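Glyoxalase family protein (PDB 1SS4) is of unknown function but belongs to the metal-binding glyoxalase (vicinal oxygen chelate) family and may act as a methylmalonyl-CoA epimerase. Local coordinates at residues Ile26-Phe29 with Glu30-Leu34. Residues are numbered along the deposited sequence; the frame is centred on the assembly and turned at random.
Sequences ISFF and EEIGL
Phe29 O, taken by both Gly33 N and Leu34 N, marks a Schellman motif that closes helix 22-32 and leads into strand 35-42. Leu34 N lies 3.0 Å from Phe29 O with an N-H...O angle of 154°, while Gly33 N, at 3.1 Å from Phe29 O, arrives from the opposite face of the carbonyl plane. A weak bond from Gly33 N to Glu30 O completes the motif. Gly33 leaves helical angles with a phi of 126°, where the lack of a CB avoids a clash with the carbonyl O of Ile32. Leu34, thereby turned back over the last helical turn, runs alongside Phe29, and its CD1 meets the edge of the Phe29 ring, near the ring plane, 4.1 Å from Phe29 CD1. Ile32 packs mainly on Phe28: its CG1 sits over one ring face, offset toward the rim, and its CD1 is 4.1 Å from Phe28 CZ. Phe28 CD2 in turn lies over the centre of the Phe29 ring, 3.9 Å above its plane. Glu30, extended beyond CG, lies alongside Ile26 and points the same way, with OE2 3.2 Å from Ile26 CG2. A bend at chi2 (-74°) turns the Glu31 carboxylate toward a water that donates to Glu31 OE2 at 2.7 Å and also to Ser27 O.

Farther out, Phe29 and Leu34 pack on Ile72 and Met63 of the sheet, whereas Phe28 and Ile32 touch Leu113 of helix 106-115. Leu9 of the second subunit packs on Ile32 and Leu34, and Glu31 OE1 makes a long, weak ion pair with Arg112 NH1.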
loop_
_atom_site.group_PDB
_atom_site.type_symbol
_atom_site.label_atom_id
_atom_site.label_comp_id
_atom_site.label_asym_id
_atom_site.label_seq_id
_atom_site.Cartn_x
_atom_site.Cartn_y
_atom_site.Cartn_z
ATOM N N ILE A 26 -4.863 -8.506 12.360
ATOM C CA ILE A 26 -5.278 -9.740 11.693
ATOM C C ILE A 26 -6.806 -9.832 11.796
ATOM O O ILE A 26 -7.494 -10.056 10.807
ATOM C CB ILE A 26 -4.654 -11.006 12.366
ATOM C CG1 ILE A 26 -3.140 -11.024 12.145
ATOM C CG2 ILE A 26 -5.288 -12.273 11.787
ATOM C CD1 ILE A 26 -2.439 -12.198 12.796
ATOM N N SER A 27 -7.335 -9.636 12.996
ATOM C CA SER A 27 -8.783 -9.722 13.186
ATOM C C SER A 27 -9.547 -8.780 12.255
ATOM O O SER A 27 -10.543 -9.162 11.638
ATOM C CB SER A 27 -9.132 -9.410 14.645
ATOM O OG SER A 27 -10.534 -9.295 14.814
ATOM N N PHE A 28 -9.073 -7.545 12.149
ATOM C CA PHE A 28 -9.710 -6.552 11.296
ATOM C C PHE A 28 -9.719 -6.934 9.813
ATOM O O PHE A 28 -10.754 -6.867 9.157
ATOM C CB PHE A 28 -9.021 -5.195 11.467
ATOM C CG PHE A 28 -9.577 -4.126 10.578
ATOM C CD1 PHE A 28 -10.852 -3.611 10.809
ATOM C CD2 PHE A 28 -8.848 -3.653 9.498
ATOM C CE1 PHE A 28 -11.389 -2.634 9.967
ATOM C CE2 PHE A 28 -9.376 -2.678 8.645
ATOM C CZ PHE A 28 -10.646 -2.170 8.883
ATOM N N PHE A 29 -8.573 -7.337 9.273
ATOM C CA PHE A 29 -8.549 -7.688 7.870
ATOM C C PHE A 29 -9.328 -8.968 7.591
ATOM O O PHE A 29 -9.830 -9.158 6.487
ATOM C CB PHE A 29 -7.106 -7.707 7.374
ATOM C CG PHE A 29 -6.554 -6.309 7.157
ATOM C CD1 PHE A 29 -6.958 -5.561 6.053
ATOM C CD2 PHE A 29 -5.728 -5.715 8.098
ATOM C CE1 PHE A 29 -6.550 -4.226 5.892
ATOM C CE2 PHE A 29 -5.305 -4.373 7.955
ATOM C CZ PHE A 29 -5.720 -3.631 6.848
ATOM N N GLU A 30 -9.481 -9.819 8.604
ATOM C CA GLU A 30 -10.275 -11.035 8.419
ATOM C C GLU A 30 -11.724 -10.621 8.198
ATOM O O GLU A 30 -12.418 -11.203 7.366
ATOM C CB GLU A 30 -10.177 -11.955 9.634
ATOM C CG GLU A 30 -8.877 -12.730 9.691
ATOM C CD GLU A 30 -8.712 -13.486 10.989
ATOM O OE1 GLU A 30 -9.562 -13.301 11.890
ATOM O OE2 GLU A 30 -7.726 -14.255 11.110
ATOM N N GLU A 31 -12.162 -9.598 8.931
ATOM C CA GLU A 31 -13.520 -9.065 8.820
ATOM C C GLU A 31 -13.752 -8.445 7.445
ATOM O O GLU A 31 -14.858 -8.493 6.910
ATOM C CB GLU A 31 -13.758 -7.998 9.890
ATOM C CG GLU A 31 -13.819 -8.526 11.312
ATOM C CD GLU A 31 -15.121 -9.261 11.612
ATOM O OE1 GLU A 31 -16.205 -8.710 11.323
ATOM O OE2 GLU A 31 -15.059 -10.386 12.145
ATOM N N ILE A 32 -12.708 -7.838 6.885
ATOM C CA ILE A 32 -12.794 -7.241 5.562
ATOM C C ILE A 32 -12.953 -8.378 4.548
ATOM O O ILE A 32 -13.526 -8.198 3.480
ATOM C CB ILE A 32 -11.494 -6.468 5.206
ATOM C CG1 ILE A 32 -11.356 -5.228 6.094
ATOM C CG2 ILE A 32 -11.487 -6.124 3.713
ATOM C CD1 ILE A 32 -12.241 -4.068 5.675
ATOM N N GLY A 33 -12.395 -9.536 4.864
ATOM C CA GLY A 33 -12.514 -10.653 3.949
ATOM C C GLY A 33 -11.224 -11.319 3.531
ATOM O O GLY A 33 -11.259 -12.239 2.710
ATOM N N LEU A 34 -10.087 -10.857 4.051
ATOM C CA LEU A 34 -8.820 -11.494 3.702
ATOM C C LEU A 34 -8.579 -12.684 4.631
ATOM O O LEU A 34 -9.108 -12.742 5.749
ATOM C CB LEU A 34 -7.642 -10.518 3.815
ATOM C CG LEU A 34 -7.622 -9.447 2.723
ATOM C CD1 LEU A 34 -8.355 -8.206 3.209
ATOM C CD2 LEU A 34 -6.166 -9.114 2.372
HETATM O O HOH W 1 -12.581 -10.961 13.152
#